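Local atomic coordinates of 2-aminomuconic 6-semialdehyde dehydrogenase (Pseudomonas sp., PDB entry 7BZV), a protein that catalyses the NAD+-dependent oxidation of 2-aminomuconic 6-semialdehyde in the meta-cleavage pathway of 2-aminophenol breakdown, and works as a tetramer. Residues V316-L329 with F361-P373. Residues are numbered along the deposited sequence; the frame is centred on the assembly and turned at random.
Sequences VDWPHETDTQMGPL and FGDERDNGAWVEP
Arg365 lays its guanidinium flat on the indole of Trp318, the planes 21° apart and CZ 3.4 Å from the centroid of the five-membered ring, a cation-pi stack. CD sits squarely over the six-membered ring in a CH-pi contact, and the bend at chi3 (-86°) carries the guanidinium onto the five-membered ring; Phe361 CD1 lies over the guanidinium's opposite face, toward the rim.

Two carboxylates fix the rotation of this sandwiched group. Asp363 takes NE and NH2 side-on, and its OD1 also accepts the backbone N of Arg365, closing an Asx turn. From the other segment, Asp317 OD1 receives Arg365 NH1 at 2.8 Å, met from above the carboxylate plane, and the backbone N of Trp318 on its anti lone pair.

Apolar contacts centre on Trp370. Pro328 CB stands 3.8 Å from the centroid of its five-membered ring, Phe361 CE2 comes down toward the rim of the other face, and Val316 CG1 and Pro319 CD reach the edge. Leu329 CG presses tightly on Val371 CG1 (3.4 Å), and Met326 CE meets Pro373 CD.

The backbones are joined by Leu329 N to Ala369 O and by a water between Gly327 O and Val371 N.

These loops, leading into helix 332-348 and strand 374-377, pack Leu329 and Val371 against that helix and Met326 and Pro373 against Phe280 of helix 268-280, beside edge strand 351-354 of the seven-stranded catalytic-domain sheet of aldehyde dehydrogenases.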
loop_
_atom_site.group_PDB
_atom_site.type_symbol
_atom_site.label_atom_id
_atom_site.label_comp_id
_atom_site.label_asym_id
_atom_site.label_seq_id
_atom_site.Cartn_x
_atom_site.Cartn_y
_atom_site.Cartn_z
ATOM N N VAL B 316 -15.059 -37.044 -24.814
ATOM C CA VAL B 316 -16.322 -36.328 -24.989
ATOM C C VAL B 316 -17.441 -37.334 -24.728
ATOM O O VAL B 316 -17.780 -38.146 -25.594
ATOM C CB VAL B 316 -16.430 -35.732 -26.398
ATOM C CG1 VAL B 316 -17.685 -34.860 -26.524
ATOM C CG2 VAL B 316 -15.173 -34.970 -26.720
ATOM N N ASP B 317 -18.032 -37.310 -23.544
ATOM C CA ASP B 317 -18.894 -38.431 -23.161
ATOM C C ASP B 317 -19.789 -37.982 -22.022
ATOM O O ASP B 317 -19.798 -36.805 -21.657
ATOM C CB ASP B 317 -18.063 -39.639 -22.728
ATOM C CG ASP B 317 -18.689 -40.966 -23.122
ATOM O OD1 ASP B 317 -19.879 -41.234 -22.818
ATOM O OD2 ASP B 317 -17.959 -41.751 -23.742
ATOM N N TRP B 318 -20.498 -38.935 -21.422
ATOM C CA TRP B 318 -21.340 -38.702 -20.259
ATOM C C TRP B 318 -20.667 -37.781 -19.252
ATOM O O TRP B 318 -19.603 -38.130 -18.720
ATOM C CB TRP B 318 -21.653 -40.017 -19.558
ATOM C CG TRP B 318 -22.634 -40.852 -20.298
ATOM C CD1 TRP B 318 -22.404 -42.051 -20.910
ATOM C CD2 TRP B 318 -24.006 -40.550 -20.506
ATOM N NE1 TRP B 318 -23.562 -42.512 -21.497
ATOM C CE2 TRP B 318 -24.560 -41.609 -21.255
ATOM C CE3 TRP B 318 -24.827 -39.486 -20.135
ATOM C CZ2 TRP B 318 -25.892 -41.628 -21.635
ATOM C CZ3 TRP B 318 -26.145 -39.510 -20.511
ATOM C CH2 TRP B 318 -26.672 -40.578 -21.249
ATOM N N PRO B 319 -21.256 -36.619 -18.936
ATOM C CA PRO B 319 -20.566 -35.681 -18.024
ATOM C C PRO B 319 -20.399 -36.190 -16.612
ATOM O O PRO B 319 -19.475 -35.753 -15.908
ATOM C CB PRO B 319 -21.461 -34.433 -18.069
ATOM C CG PRO B 319 -22.004 -34.419 -19.467
ATOM C CD PRO B 319 -22.316 -35.936 -19.704
ATOM N N HIS B 320 -21.256 -37.106 -16.163
ATOM C CA HIS B 320 -21.146 -37.594 -14.797
ATOM C C HIS B 320 -20.010 -38.590 -14.615
ATOM O O HIS B 320 -19.684 -38.906 -13.473
ATOM C CB HIS B 320 -22.460 -38.226 -14.351
ATOM C CG HIS B 320 -22.867 -39.394 -15.185
ATOM N ND1 HIS B 320 -23.583 -39.252 -16.351
ATOM C CD2 HIS B 320 -22.617 -40.718 -15.049
ATOM C CE1 HIS B 320 -23.785 -40.444 -16.885
ATOM N NE2 HIS B 320 -23.197 -41.350 -16.120
ATOM N N GLU B 321 -19.400 -39.088 -15.690
ATOM C CA GLU B 321 -18.285 -40.022 -15.549
ATOM C C GLU B 321 -17.009 -39.274 -15.199
ATOM O O GLU B 321 -16.715 -38.215 -15.767
ATOM C CB GLU B 321 -18.085 -40.831 -16.830
ATOM C CG GLU B 321 -19.145 -41.952 -16.960
ATOM C CD GLU B 321 -19.153 -42.662 -18.313
ATOM O OE1 GLU B 321 -18.098 -42.741 -18.974
ATOM O OE2 GLU B 321 -20.219 -43.177 -18.700
ATOM N N THR B 322 -16.243 -39.835 -14.256
ATOM C CA THR B 322 -15.185 -39.065 -13.630
ATOM C C THR B 322 -14.077 -38.708 -14.600
ATOM O O THR B 322 -13.313 -37.783 -14.320
ATOM C CB THR B 322 -14.561 -39.813 -12.443
ATOM O OG1 THR B 322 -14.015 -41.054 -12.908
ATOM C CG2 THR B 322 -15.567 -40.056 -11.331
ATOM N N ASP B 323 -13.931 -39.421 -15.718
ATOM C CA ASP B 323 -12.852 -39.062 -16.628
ATOM C C ASP B 323 -13.337 -38.390 -17.909
ATOM O O ASP B 323 -12.519 -38.086 -18.781
ATOM C CB ASP B 323 -11.994 -40.282 -16.945
ATOM C CG ASP B 323 -12.788 -41.418 -17.482
ATOM O OD1 ASP B 323 -14.029 -41.376 -17.388
ATOM O OD2 ASP B 323 -12.159 -42.366 -17.982
ATOM N N THR B 324 -14.630 -38.110 -18.037
ATOM C CA THR B 324 -15.068 -37.243 -19.121
ATOM C C THR B 324 -14.386 -35.882 -19.018
ATOM O O THR B 324 -14.254 -35.314 -17.935
ATOM C CB THR B 324 -16.578 -37.071 -19.098
ATOM O OG1 THR B 324 -17.184 -38.338 -19.373
ATOM C CG2 THR B 324 -16.992 -36.060 -20.144
ATOM N N GLN B 325 -13.924 -35.375 -20.155
ATOM C CA GLN B 325 -13.207 -34.111 -20.203
ATOM C C GLN B 325 -13.981 -33.028 -20.947
ATOM O O GLN B 325 -13.691 -31.837 -20.768
ATOM C CB GLN B 325 -11.831 -34.325 -20.846
ATOM C CG GLN B 325 -10.760 -34.769 -19.844
ATOM C CD GLN B 325 -10.575 -33.764 -18.665
ATOM O OE1 GLN B 325 -10.369 -34.176 -17.529
ATOM N NE2 GLN B 325 -10.679 -32.453 -18.945
ATOM N N MET B 326 -14.996 -33.397 -21.721
ATOM C CA MET B 326 -15.770 -32.387 -22.440
ATOM C C MET B 326 -17.218 -32.833 -22.509
ATOM O O MET B 326 -17.501 -33.983 -22.883
ATOM C CB MET B 326 -15.229 -32.139 -23.849
ATOM C CG MET B 326 -15.323 -30.667 -24.265
ATOM S SD MET B 326 -14.742 -30.298 -25.943
ATOM C CE MET B 326 -16.250 -30.393 -26.861
ATOM N N GLY B 327 -18.118 -31.921 -22.142
ATOM C CA GLY B 327 -19.542 -32.135 -22.271
ATOM C C GLY B 327 -20.119 -31.408 -23.469
ATOM O O GLY B 327 -19.397 -30.975 -24.369
ATOM N N PRO B 328 -21.447 -31.285 -23.509
ATOM C CA PRO B 328 -22.099 -30.535 -24.589
ATOM C C PRO B 328 -21.820 -29.040 -24.434
ATOM O O PRO B 328 -21.181 -28.607 -23.481
ATOM C CB PRO B 328 -23.588 -30.860 -24.392
ATOM C CG PRO B 328 -23.711 -31.040 -22.886
ATOM C CD PRO B 328 -22.394 -31.638 -22.437
ATOM N N LEU B 329 -22.269 -28.264 -25.417
ATOM C CA LEU B 329 -22.388 -26.823 -25.276
ATOM C C LEU B 329 -23.593 -26.490 -24.390
ATOM O O LEU B 329 -24.337 -27.369 -23.953
ATOM C CB LEU B 329 -22.528 -26.184 -26.650
ATOM C CG LEU B 329 -21.347 -26.335 -27.604
ATOM C CD1 LEU B 329 -21.604 -25.575 -28.890
ATOM C CD2 LEU B 329 -20.057 -25.871 -26.892
ATOM N N PHE B 361 -23.873 -40.346 -30.585
ATOM C CA PHE B 361 -23.822 -41.320 -29.509
ATOM C C PHE B 361 -24.773 -42.494 -29.696
ATOM O O PHE B 361 -24.548 -43.550 -29.087
ATOM C CB PHE B 361 -24.158 -40.643 -28.190
ATOM C CG PHE B 361 -23.221 -39.535 -27.829
ATOM C CD1 PHE B 361 -22.005 -39.811 -27.211
ATOM C CD2 PHE B 361 -23.557 -38.218 -28.093
ATOM C CE1 PHE B 361 -21.138 -38.756 -26.840
ATOM C CE2 PHE B 361 -22.703 -37.171 -27.739
ATOM C CZ PHE B 361 -21.494 -37.442 -27.129
ATOM N N GLY B 362 -25.831 -42.325 -30.486
ATOM C CA GLY B 362 -26.802 -43.383 -30.658
ATOM C C GLY B 362 -27.810 -43.500 -29.541
ATOM O O GLY B 362 -28.426 -44.561 -29.383
ATOM N N ASP B 363 -27.998 -42.448 -28.754
ATOM C CA ASP B 363 -28.967 -42.488 -27.671
ATOM C C ASP B 363 -29.559 -41.088 -27.507
ATOM O O ASP B 363 -29.467 -40.251 -28.413
ATOM C CB ASP B 363 -28.310 -43.052 -26.398
ATOM C CG ASP B 363 -27.036 -42.294 -25.992
ATOM O OD1 ASP B 363 -26.997 -41.049 -26.104
ATOM O OD2 ASP B 363 -26.082 -42.945 -25.537
ATOM N N GLU B 364 -30.213 -40.857 -26.367
ATOM C CA GLU B 364 -30.891 -39.595 -26.098
ATOM C C GLU B 364 -29.935 -38.399 -26.148
ATOM O O GLU B 364 -30.374 -37.266 -26.385
ATOM C CB GLU B 364 -31.569 -39.683 -24.727
ATOM C CG GLU B 364 -30.600 -39.861 -23.544
ATOM C CD GLU B 364 -30.380 -41.318 -23.138
ATOM O OE1 GLU B 364 -30.150 -41.577 -21.932
ATOM O OE2 GLU B 364 -30.424 -42.205 -24.018
ATOM N N ARG B 365 -28.640 -38.626 -25.944
ATOM C CA ARG B 365 -27.679 -37.527 -25.992
ATOM C C ARG B 365 -27.721 -36.830 -27.335
ATOM O O ARG B 365 -27.298 -35.680 -27.437
ATOM C CB ARG B 365 -26.255 -38.035 -25.736
ATOM C CG ARG B 365 -25.971 -38.378 -24.286
ATOM C CD ARG B 365 -24.562 -38.931 -24.121
ATOM N NE ARG B 365 -24.489 -40.374 -24.355
ATOM C CZ ARG B 365 -23.360 -41.069 -24.307
ATOM N NH1 ARG B 365 -22.217 -40.445 -24.042
ATOM N NH2 ARG B 365 -23.370 -42.379 -24.515
ATOM N N ASP B 366 -28.227 -37.493 -28.373
ATOM C CA ASP B 366 -28.250 -36.853 -29.682
ATOM C C ASP B 366 -29.322 -35.773 -29.788
ATOM O O ASP B 366 -29.295 -35.000 -30.753
ATOM C CB ASP B 366 -28.434 -37.916 -30.768
ATOM C CG ASP B 366 -27.244 -38.871 -30.853
ATOM O OD1 ASP B 366 -26.093 -38.386 -30.837
ATOM O OD2 ASP B 366 -27.451 -40.109 -30.944
ATOM N N ASN B 367 -30.266 -35.705 -28.846
ATOM C CA ASN B 367 -31.147 -34.549 -28.762
ATOM C C ASN B 367 -30.552 -33.449 -27.898
ATOM O O ASN B 367 -31.201 -32.419 -27.705
ATOM C CB ASN B 367 -32.524 -34.939 -28.220
ATOM C CG ASN B 367 -33.205 -36.001 -29.077
ATOM O OD1 ASN B 367 -33.151 -35.963 -30.315
ATOM N ND2 ASN B 367 -33.852 -36.943 -28.424
ATOM N N GLY B 368 -29.362 -33.666 -27.347
ATOM C CA GLY B 368 -28.647 -32.633 -26.631
ATOM C C GLY B 368 -27.873 -31.742 -27.586
ATOM O O GLY B 368 -28.006 -31.815 -28.809
ATOM N N ALA B 369 -27.035 -30.883 -27.005
ATOM C CA ALA B 369 -26.405 -29.831 -27.794
ATOM C C ALA B 369 -24.898 -30.034 -27.914
ATOM O O ALA B 369 -24.110 -29.155 -27.527
ATOM C CB ALA B 369 -26.706 -28.464 -27.175
ATOM N N TRP B 370 -24.485 -31.163 -28.486
ATOM C CA TRP B 370 -23.071 -31.500 -28.509
ATOM C C TRP B 370 -22.377 -30.990 -29.774
ATOM O O TRP B 370 -22.989 -30.830 -30.830
ATOM C CB TRP B 370 -22.874 -33.009 -28.407
ATOM C CG TRP B 370 -23.449 -33.657 -27.183
ATOM C CD1 TRP B 370 -24.766 -33.931 -26.934
ATOM C CD2 TRP B 370 -22.722 -34.131 -26.051
ATOM N NE1 TRP B 370 -24.903 -34.525 -25.708
ATOM C CE2 TRP B 370 -23.661 -34.664 -25.144
ATOM C CE3 TRP B 370 -21.366 -34.155 -25.710
ATOM C CZ2 TRP B 370 -23.289 -35.223 -23.928
ATOM C CZ3 TRP B 370 -21.000 -34.713 -24.500
ATOM C CH2 TRP B 370 -21.953 -35.239 -23.627
ATOM N N VAL B 371 -21.060 -30.779 -29.656
ATOM C CA VAL B 371 -20.204 -30.436 -30.788
ATOM C C VAL B 371 -18.801 -30.995 -30.543
ATOM O O VAL B 371 -18.367 -31.156 -29.405
ATOM C CB VAL B 371 -20.173 -28.902 -30.987
ATOM C CG1 VAL B 371 -19.491 -28.230 -29.787
ATOM C CG2 VAL B 371 -19.486 -28.563 -32.263
ATOM N N GLU B 372 -18.076 -31.262 -31.624
ATOM C CA GLU B 372 -16.723 -31.808 -31.536
ATOM C C GLU B 372 -15.680 -30.716 -31.240
ATOM O O GLU B 372 -15.739 -29.616 -31.805
ATOM C CB GLU B 372 -16.342 -32.489 -32.840
ATOM C CG GLU B 372 -17.165 -33.717 -33.152
ATOM C CD GLU B 372 -16.787 -34.307 -34.483
ATOM O OE1 GLU B 372 -16.482 -33.522 -35.409
ATOM O OE2 GLU B 372 -16.799 -35.545 -34.597
ATOM N N PRO B 373 -14.674 -31.039 -30.438
ATOM C CA PRO B 373 -13.508 -30.149 -30.333
ATOM C C PRO B 373 -12.835 -30.014 -31.692
ATOM O O PRO B 373 -12.579 -31.006 -32.378
ATOM C CB PRO B 373 -12.616 -30.849 -29.305
ATOM C CG PRO B 373 -13.051 -32.322 -29.339
ATOM C CD PRO B 373 -14.509 -32.287 -29.668
HETATM O O HOH W 1 -19.713 -30.939 -27.036
#